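Local coordinates for protein accelerated-cell-death 11 (Arabidopsis thaliana, PDB 4NT1) that selectively transfers ceramide-1-phosphate and phytoceramide-1-phosphate between membranes, at residues A[37-51]-A[102-116]. Residues are numbered along the deposited sequence; the frame is centred on the assembly and turned at random. Where two conformers were deposited one is given.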
ATOM      1  N   PHE A  37       4.116   9.062   7.896  1.00 20.71           N
ATOM      2  CA  PHE A  37       3.884   8.235   6.711  1.00 18.95           C
ATOM      3  C   PHE A  37       4.142   6.757   6.996  1.00 19.24           C
ATOM      4  O   PHE A  37       3.304   5.902   6.707  1.00 18.33           O
ATOM      5  CB  PHE A  37       4.775   8.715   5.572  1.00 17.21           C
ATOM      6  CG  PHE A  37       4.742   7.835   4.352  1.00 18.39           C
ATOM      7  CD1 PHE A  37       3.701   7.930   3.439  1.00 16.31           C
ATOM      8  CD2 PHE A  37       5.760   6.920   4.119  1.00 18.99           C
ATOM      9  CE1 PHE A  37       3.667   7.119   2.314  1.00 17.88           C
ATOM     10  CE2 PHE A  37       5.731   6.100   2.991  1.00 17.14           C
ATOM     11  CZ  PHE A  37       4.689   6.204   2.088  1.00 16.78           C
ATOM     12  N   SER A  38       5.293   6.448   7.582  1.00 18.45           N
ATOM     13  CA  SER A  38       5.637   5.040   7.793  1.00 20.18           C
ATOM     14  C   SER A  38       4.669   4.363   8.773  1.00 17.92           C
ATOM     15  O   SER A  38       4.275   3.205   8.577  1.00 18.29           O
ATOM     16  CB  SER A  38       7.101   4.883   8.227  1.00 21.73           C
ATOM     17  OG  SER A  38       7.323   5.441   9.514  1.00 24.44           O
ATOM     18  N   HIS A  39       4.266   5.093   9.812  1.00 20.28           N
ATOM     19  CA  HIS A  39       3.270   4.587  10.752  1.00 20.70           C
ATOM     20  C   HIS A  39       1.927   4.271  10.075  1.00 20.42           C
ATOM     21  O   HIS A  39       1.313   3.236  10.352  1.00 18.19           O
ATOM     22  CB  HIS A  39       3.052   5.578  11.904  1.00 23.22           C
ATOM     23  CG  HIS A  39       4.167   5.599  12.907  1.00 30.94           C
ATOM     24  ND1 HIS A  39       4.017   6.117  14.175  1.00 39.11           N
ATOM     25  CD2 HIS A  39       5.453   5.176  12.822  1.00 33.94           C
ATOM     26  CE1 HIS A  39       5.159   6.004  14.832  1.00 37.61           C
ATOM     27  NE2 HIS A  39       6.044   5.431  14.035  1.00 32.64           N
ATOM     28  N   ALA A  40       1.471   5.159   9.197  1.00 18.98           N
ATOM     29  CA  ALA A  40       0.218   4.928   8.470  1.00 18.49           C
ATOM     30  C   ALA A  40       0.321   3.683   7.599  1.00 20.50           C
ATOM     31  O   ALA A  40      -0.592   2.861   7.548  1.00 18.55           O
ATOM     32  CB  ALA A  40      -0.139   6.137   7.624  1.00 21.50           C
ATOM     33  N   CYS A  41       1.448   3.550   6.909  1.00 15.63           N
ATOM     34  CA  CYS A  41       1.686   2.380   6.082  1.00 16.96           C
ATOM     35  C   CYS A  41       1.665   1.098   6.912  1.00 18.70           C
ATOM     36  O   CYS A  41       1.224   0.049   6.429  1.00 20.52           O
ATOM     37  CB  CYS A  41       3.008   2.520   5.330  1.00 20.86           C
ATOM     38  SG  CYS A  41       2.975   3.809   4.048  1.00 19.84           S
ATOM     39  N   SER A  42       2.123   1.186   8.157  1.00 18.67           N
ATOM     40  CA  SER A  42       2.159   0.017   9.026  0.53 18.81           C
ATOM     41  C   SER A  42       0.753  -0.432   9.424  1.00 18.95           C
ATOM     42  O   SER A  42       0.532  -1.599   9.725  1.00 21.73           O
ATOM     43  CB  SER A  42       3.032   0.267  10.258  0.53 19.77           C
ATOM     44  OG  SER A  42       3.220  -0.927  10.997  0.53 21.13           O
ATOM     45  N   LEU A  43      -0.208   0.485   9.398  1.00 19.62           N
ATOM     46  CA  LEU A  43      -1.587   0.099   9.709  1.00 21.01           C
ATOM     47  C   LEU A  43      -2.170  -0.801   8.622  1.00 22.22           C
ATOM     48  O   LEU A  43      -3.099  -1.576   8.866  1.00 20.07           O
ATOM     49  CB  LEU A  43      -2.473   1.327   9.908  1.00 18.73           C
ATOM     50  CG  LEU A  43      -2.095   2.243  11.075  1.00 22.51           C
ATOM     51  CD1 LEU A  43      -2.950   3.517  11.052  1.00 23.25           C
ATOM     52  CD2 LEU A  43      -2.226   1.514  12.411  1.00 26.23           C
ATOM     53  N   VAL A  44      -1.622  -0.684   7.420  1.00 20.00           N
ATOM     54  CA  VAL A  44      -2.067  -1.480   6.282  1.00 20.18           C
ATOM     55  C   VAL A  44      -1.438  -2.881   6.270  1.00 21.87           C
ATOM     56  O   VAL A  44      -2.028  -3.829   5.755  1.00 19.40           O
ATOM     57  CB  VAL A  44      -1.732  -0.759   4.956  1.00 21.56           C
ATOM     58  CG1 VAL A  44      -2.048  -1.648   3.761  1.00 21.25           C
ATOM     59  CG2 VAL A  44      -2.492   0.564   4.855  1.00 19.09           C
ATOM     60  N   SER A  45      -0.253  -3.018   6.857  1.00 21.18           N
ATOM     61  CA  SER A  45       0.481  -4.292   6.776  1.00 20.91           C
ATOM     62  C   SER A  45      -0.347  -5.548   7.091  1.00 18.03           C
ATOM     63  O   SER A  45      -0.240  -6.549   6.383  1.00 23.89           O
ATOM     64  CB  SER A  45       1.740  -4.265   7.656  1.00 19.94           C
ATOM     65  OG  SER A  45       2.651  -3.283   7.204  1.00 21.14           O
ATOM     66  N   PRO A  46      -1.154  -5.517   8.162  1.00 21.27           N
ATOM     67  CA  PRO A  46      -1.847  -6.758   8.533  1.00 23.36           C
ATOM     68  C   PRO A  46      -2.908  -7.193   7.528  1.00 24.11           C
ATOM     69  O   PRO A  46      -3.334  -8.343   7.573  1.00 26.49           O
ATOM     70  CB  PRO A  46      -2.506  -6.412   9.883  1.00 27.20           C
ATOM     71  CG  PRO A  46      -1.754  -5.206  10.388  1.00 29.07           C
ATOM     72  CD  PRO A  46      -1.368  -4.446   9.156  1.00 23.56           C
ATOM     73  N   LEU A  47      -3.330  -6.310   6.627  1.00 23.99           N
ATOM     74  CA  LEU A  47      -4.316  -6.708   5.630  1.00 21.52           C
ATOM     75  C   LEU A  47      -3.805  -7.844   4.744  1.00 27.34           C
ATOM     76  O   LEU A  47      -4.572  -8.721   4.352  1.00 26.66           O
ATOM     77  CB  LEU A  47      -4.739  -5.525   4.754  1.00 21.68           C
ATOM     78  CG  LEU A  47      -5.367  -4.319   5.443  1.00 25.34           C
ATOM     79  CD1 LEU A  47      -5.599  -3.207   4.427  1.00 28.77           C
ATOM     80  CD2 LEU A  47      -6.673  -4.687   6.154  1.00 28.40           C
ATOM     81  N   PHE A  48      -2.515  -7.831   4.419  1.00 23.60           N
ATOM     82  CA  PHE A  48      -1.979  -8.859   3.530  1.00 24.07           C
ATOM     83  C   PHE A  48      -2.091 -10.240   4.165  1.00 25.95           C
ATOM     84  O   PHE A  48      -2.422 -11.217   3.492  1.00 26.77           O
ATOM     85  CB  PHE A  48      -0.540  -8.548   3.124  1.00 23.26           C
ATOM     86  CG  PHE A  48      -0.415  -7.324   2.268  1.00 20.09           C
ATOM     87  CD1 PHE A  48      -0.686  -7.381   0.912  1.00 22.20           C
ATOM     88  CD2 PHE A  48      -0.037  -6.113   2.823  1.00 23.59           C
ATOM     89  CE1 PHE A  48      -0.576  -6.257   0.122  1.00 20.55           C
ATOM     90  CE2 PHE A  48       0.068  -4.982   2.042  1.00 22.58           C
ATOM     91  CZ  PHE A  48      -0.200  -5.056   0.684  1.00 22.11           C
ATOM     92  N   GLY A  49      -1.843 -10.310   5.470  1.00 25.11           N
ATOM     93  CA  GLY A  49      -1.957 -11.562   6.191  1.00 25.73           C
ATOM     94  C   GLY A  49      -3.392 -12.048   6.181  1.00 27.65           C
ATOM     95  O   GLY A  49      -3.646 -13.247   6.092  1.00 29.25           O
ATOM     96  N   CYS A  50      -4.329 -11.105   6.267  1.00 25.36           N
ATOM     97  CA  CYS A  50      -5.747 -11.422   6.210  1.00 29.03           C
ATOM     98  C   CYS A  50      -6.119 -12.157   4.930  1.00 26.53           C
ATOM     99  O   CYS A  50      -6.963 -13.046   4.960  1.00 27.22           O
ATOM    100  CB  CYS A  50      -6.598 -10.155   6.338  1.00 28.42           C
ATOM    101  SG  CYS A  50      -6.618  -9.444   7.992  1.00 32.65           S
ATOM    102  N   LEU A  51      -5.501 -11.782   3.813  1.00 22.85           N
ATOM    103  CA  LEU A  51      -5.823 -12.377   2.516  1.00 29.32           C
ATOM    104  C   LEU A  51      -5.292 -13.803   2.350  1.00 32.91           C
ATOM    105  O   LEU A  51      -5.714 -14.530   1.447  1.00 27.21           O
ATOM    106  CB  LEU A  51      -5.300 -11.500   1.380  1.00 24.79           C
ATOM    107  CG  LEU A  51      -5.842 -10.073   1.396  1.00 25.77           C
ATOM    108  CD1 LEU A  51      -5.235  -9.260   0.260  1.00 23.58           C
ATOM    109  CD2 LEU A  51      -7.356 -10.112   1.286  1.00 29.10           C
ATOM    110  N   LEU A 102      10.808   3.019  -0.355  1.00 15.90           N
ATOM    111  CA  LEU A 102       9.631   3.847  -0.613  1.00 17.11           C
ATOM    112  C   LEU A 102       8.854   3.383  -1.842  1.00 17.29           C
ATOM    113  O   LEU A 102       7.620   3.320  -1.810  1.00 16.52           O
ATOM    114  CB  LEU A 102      10.012   5.326  -0.757  1.00 17.12           C
ATOM    115  CG  LEU A 102       8.839   6.274  -1.036  1.00 15.43           C
ATOM    116  CD1 LEU A 102       7.795   6.246   0.101  1.00 20.48           C
ATOM    117  CD2 LEU A 102       9.335   7.695  -1.262  1.00 15.93           C
ATOM    118  N   LEU A 103       9.565   3.090  -2.933  1.00 18.31           N
ATOM    119  CA  LEU A 103       8.911   2.628  -4.145  1.00 18.22           C
ATOM    120  C   LEU A 103       8.150   1.329  -3.873  1.00 18.43           C
ATOM    121  O   LEU A 103       7.023   1.149  -4.341  1.00 17.95           O
ATOM    122  CB  LEU A 103       9.932   2.455  -5.274  1.00 16.82           C
ATOM    123  CG  LEU A 103       9.405   2.038  -6.642  1.00 20.38           C
ATOM    124  CD1 LEU A 103       8.341   3.016  -7.115  1.00 19.39           C
ATOM    125  CD2 LEU A 103      10.562   1.971  -7.631  1.00 22.26           C
ATOM    126  N   ARG A 104       8.758   0.419  -3.120  1.00 17.95           N
ATOM    127  CA  ARG A 104       8.087  -0.834  -2.784  1.00 18.98           C
ATOM    128  C   ARG A 104       6.836  -0.607  -1.923  1.00 18.62           C
ATOM    129  O   ARG A 104       5.777  -1.223  -2.158  1.00 19.23           O
ATOM    130  CB  ARG A 104       9.040  -1.820  -2.098  1.00 21.95           C
ATOM    131  CG  ARG A 104       9.812  -2.699  -3.083  1.00 26.95           C
ATOM    132  CD  ARG A 104      11.135  -2.086  -3.475  1.00 31.06           C
ATOM    133  NE  ARG A 104      11.787  -2.855  -4.532  1.00 35.21           N
ATOM    134  CZ  ARG A 104      12.002  -2.398  -5.763  1.00 35.00           C
ATOM    135  NH1 ARG A 104      12.602  -3.164  -6.663  1.00 33.75           N
ATOM    136  NH2 ARG A 104      11.631  -1.169  -6.094  1.00 32.68           N
ATOM    137  N   VAL A 105       6.943   0.292  -0.951  1.00 16.33           N
ATOM    138  CA  VAL A 105       5.808   0.615  -0.094  1.00 17.21           C
ATOM    139  C   VAL A 105       4.681   1.235  -0.921  1.00 18.12           C
ATOM    140  O   VAL A 105       3.519   0.857  -0.788  1.00 17.03           O
ATOM    141  CB  VAL A 105       6.217   1.528   1.069  1.00 17.86           C
ATOM    142  CG1 VAL A 105       4.980   2.064   1.772  1.00 18.36           C
ATOM    143  CG2 VAL A 105       7.093   0.749   2.046  1.00 16.92           C
ATOM    144  N   LYS A 106       5.028   2.156  -1.809  1.00 16.88           N
ATOM    145  CA  LYS A 106       4.020   2.759  -2.686  1.00 20.24           C
ATOM    146  C   LYS A 106       3.202   1.683  -3.417  1.00 19.87           C
ATOM    147  O   LYS A 106       1.969   1.780  -3.522  1.00 18.33           O
ATOM    148  CB  LYS A 106       4.684   3.697  -3.697  1.00 18.94           C
ATOM    149  CG  LYS A 106       3.704   4.527  -4.544  1.00 19.96           C
ATOM    150  CD  LYS A 106       3.264   3.802  -5.802  1.00 24.32           C
ATOM    151  CE  LYS A 106       4.469   3.475  -6.696  1.00 26.92           C
ATOM    152  NZ  LYS A 106       4.026   3.131  -8.081  1.00 27.79           N
ATOM    153  N   ARG A 107       3.877   0.658  -3.927  1.00 18.93           N
ATOM    154  CA  ARG A 107       3.167  -0.389  -4.660  1.00 20.41           C
ATOM    155  C   ARG A 107       2.145  -1.108  -3.780  1.00 18.21           C
ATOM    156  O   ARG A 107       1.035  -1.425  -4.227  1.00 20.68           O
ATOM    157  CB  ARG A 107       4.154  -1.380  -5.293  1.00 20.46           C
ATOM    158  CG  ARG A 107       4.954  -0.769  -6.430  1.00 20.89           C
ATOM    159  CD  ARG A 107       6.095  -1.672  -6.856  1.00 25.76           C
ATOM    160  NE  ARG A 107       6.879  -1.058  -7.924  1.00 27.83           N
ATOM    161  CZ  ARG A 107       8.103  -1.442  -8.268  1.00 26.04           C
ATOM    162  NH1 ARG A 107       8.696  -2.447  -7.628  1.00 24.72           N
ATOM    163  NH2 ARG A 107       8.728  -0.826  -9.263  1.00 27.60           N
ATOM    164  N   GLY A 108       2.509  -1.373  -2.528  1.00 15.17           N
ATOM    165  CA  GLY A 108       1.576  -1.984  -1.600  1.00 17.51           C
ATOM    166  C   GLY A 108       0.333  -1.131  -1.359  1.00 17.50           C
ATOM    167  O   GLY A 108      -0.791  -1.638  -1.343  1.00 16.65           O
ATOM    168  N   LEU A 109       0.536   0.171  -1.161  1.00 15.63           N
ATOM    169  CA  LEU A 109      -0.589   1.084  -0.957  1.00 18.10           C
ATOM    170  C   LEU A 109      -1.501   1.069  -2.168  1.00 17.71           C
ATOM    171  O   LEU A 109      -2.726   1.119  -2.036  1.00 19.05           O
ATOM    172  CB  LEU A 109      -0.105   2.511  -0.729  1.00 17.12           C
ATOM    173  CG  LEU A 109       0.747   2.744   0.510  1.00 18.47           C
ATOM    174  CD1 LEU A 109       1.244   4.189   0.540  1.00 19.49           C
ATOM    175  CD2 LEU A 109      -0.013   2.388   1.803  1.00 16.50           C
ATOM    176  N   ASP A 110      -0.895   1.010  -3.351  1.00 18.49           N
ATOM    177  CA  ASP A 110      -1.643   0.988  -4.603  1.00 16.70           C
ATOM    178  C   ASP A 110      -2.415  -0.326  -4.728  1.00 19.25           C
ATOM    179  O   ASP A 110      -3.593  -0.320  -5.091  1.00 19.78           O
ATOM    180  CB  ASP A 110      -0.673   1.190  -5.783  1.00 19.11           C
ATOM    181  CG  ASP A 110      -1.361   1.651  -7.059  1.00 25.84           C
ATOM    182  OD1 ASP A 110      -2.519   2.106  -6.997  1.00 23.39           O
ATOM    183  OD2 ASP A 110      -0.717   1.563  -8.135  1.00 22.27           O
ATOM    184  N   MET A 111      -1.784  -1.455  -4.403  1.00 17.49           N
ATOM    185  CA  MET A 111      -2.516  -2.725  -4.474  1.00 21.33           C
ATOM    186  C   MET A 111      -3.746  -2.728  -3.556  1.00 21.71           C
ATOM    187  O   MET A 111      -4.805  -3.230  -3.926  1.00 20.31           O
ATOM    188  CB  MET A 111      -1.634  -3.939  -4.155  1.00 18.26           C
ATOM    189  CG  MET A 111      -2.253  -5.268  -4.690  1.00 18.78           C
ATOM    190  SD  MET A 111      -1.910  -6.701  -3.649  1.00 24.80           S
ATOM    191  CE  MET A 111      -3.173  -6.554  -2.378  1.00 28.13           C
ATOM    192  N   VAL A 112      -3.594  -2.187  -2.353  1.00 16.81           N
ATOM    193  CA  VAL A 112      -4.710  -2.115  -1.417  1.00 17.70           C
ATOM    194  C   VAL A 112      -5.787  -1.183  -1.970  1.00 17.84           C
ATOM    195  O   VAL A 112      -6.974  -1.504  -1.919  1.00 20.25           O
ATOM    196  CB  VAL A 112      -4.272  -1.706   0.006  1.00 16.79           C
ATOM    197  CG1 VAL A 112      -5.505  -1.545   0.926  1.00 16.07           C
ATOM    198  CG2 VAL A 112      -3.317  -2.751   0.592  1.00 18.58           C
ATOM    199  N   LYS A 113      -5.375  -0.050  -2.529  1.00 16.97           N
ATOM    200  CA  LYS A 113      -6.334   0.850  -3.161  1.00 15.76           C
ATOM    201  C   LYS A 113      -7.173   0.137  -4.230  1.00 20.35           C
ATOM    202  O   LYS A 113      -8.393   0.279  -4.257  1.00 21.27           O
ATOM    203  CB  LYS A 113      -5.645   2.062  -3.796  1.00 17.79           C
ATOM    204  CG  LYS A 113      -6.637   3.035  -4.443  1.00 23.45           C
ATOM    205  CD  LYS A 113      -5.966   4.120  -5.263  1.00 24.78           C
ATOM    206  CE  LYS A 113      -5.625   3.642  -6.647  1.00 36.38           C
ATOM    207  NZ  LYS A 113      -5.987   4.676  -7.656  1.00 47.65           N
ATOM    208  N   VAL A 114      -6.519  -0.614  -5.118  1.00 18.73           N
ATOM    209  CA  VAL A 114      -7.240  -1.323  -6.187  1.00 20.33           C
ATOM    210  C   VAL A 114      -8.084  -2.446  -5.614  1.00 22.79           C
ATOM    211  O   VAL A 114      -9.221  -2.659  -6.031  1.00 21.18           O
ATOM    212  CB  VAL A 114      -6.282  -1.901  -7.252  1.00 21.32           C
ATOM    213  CG1 VAL A 114      -7.061  -2.735  -8.295  1.00 20.74           C
ATOM    214  CG2 VAL A 114      -5.507  -0.779  -7.925  1.00 21.92           C
ATOM    215  N   LEU A 115      -7.522  -3.170  -4.654  1.00 17.64           N
ATOM    216  CA  LEU A 115      -8.289  -4.186  -3.949  1.00 19.10           C
ATOM    217  C   LEU A 115      -9.612  -3.614  -3.419  1.00 20.33           C
ATOM    218  O   LEU A 115     -10.690  -4.175  -3.669  1.00 22.40           O
ATOM    219  CB  LEU A 115      -7.473  -4.764  -2.793  1.00 21.72           C
ATOM    220  CG  LEU A 115      -8.272  -5.713  -1.907  1.00 19.52           C
ATOM    221  CD1 LEU A 115      -8.616  -6.974  -2.699  1.00 23.67           C
ATOM    222  CD2 LEU A 115      -7.455  -6.069  -0.682  1.00 19.57           C
ATOM    223  N   PHE A 116      -9.533  -2.501  -2.685  1.00 19.97           N
ATOM    224  CA  PHE A 116     -10.726  -1.849  -2.147  1.00 19.67           C
ATOM    225  C   PHE A 116     -11.697  -1.388  -3.247  1.00 18.23           C
ATOM    226  O   PHE A 116     -12.911  -1.597  -3.152  1.00 20.97           O
ATOM    227  CB  PHE A 116     -10.341  -0.666  -1.240  1.00 18.32           C
ATOM    228  CG  PHE A 116      -9.825  -1.076   0.118  1.00 19.11           C
ATOM    229  CD1 PHE A 116      -9.629  -2.415   0.436  1.00 22.03           C
ATOM    230  CD2 PHE A 116      -9.531  -0.119   1.079  1.00 17.68           C
ATOM    231  CE1 PHE A 116      -9.150  -2.792   1.691  1.00 20.74           C
ATOM    232  CE2 PHE A 116      -9.063  -0.492   2.335  1.00 15.90           C
ATOM    233  CZ  PHE A 116      -8.875  -1.825   2.639  1.00 22.01           C
TER
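Aliphatic branches carry the middle of this contact: CG1 of Val44 slides past CG2 of Val112, coming from the opposite direction, at 3.6 Å, and compact branched valines suit so close a passage. Segments 37-51 and 102-116 cross at 55° with axes 10.7 Å apart, their backbones nearest at Cys41 and Leu109. Leu109 reaches back with CD1, 3.9 Å from Cys41 SG and also against Phe37 CE1, while its CD2 lies near Val44 CG2. CG1 of Val112 meets CD1 of Leu47, which also reaches CZ of Phe116. Farther along, the longer leucines meet, Leu51 CD1 lying 4.0 Å from Leu115 CD2.

Phe37 closes one end, while Phe48 lies beside the central valine pair. With CG anti to the backbone nitrogen (chi1 173°), the Phe37 ring is carried across to helix 98-121, where its CE2 lies 3.6 Å from Leu102 CD1. Gly108 presents bare backbone, its O at the edge of the Phe48 ring, 4.0 Å from Phe48 CZ.

Sulfur contacts complete the seam. Cys41, small and weakly polar, has SG above one face of the Phe37 ring of its own helix, offset toward the rim, and 3.5 Å from Val105 CG1 across the interface. The bent chain of Met111 sets SD at the edge of Phe48, a Met-aromatic contact, while Met111 CE touches Phe48 CE1 at 3.6 Å.

Arg104, which binds the sphingoid 1-phosphate, makes no contact across this pair. All fourteen touching residues are buried and meet almost wholly through carbon and sulfur, so shape fit and exclusion of water, rather than directed bonds, join helices 34-51 and 98-121 at the centre of the GLTP fold.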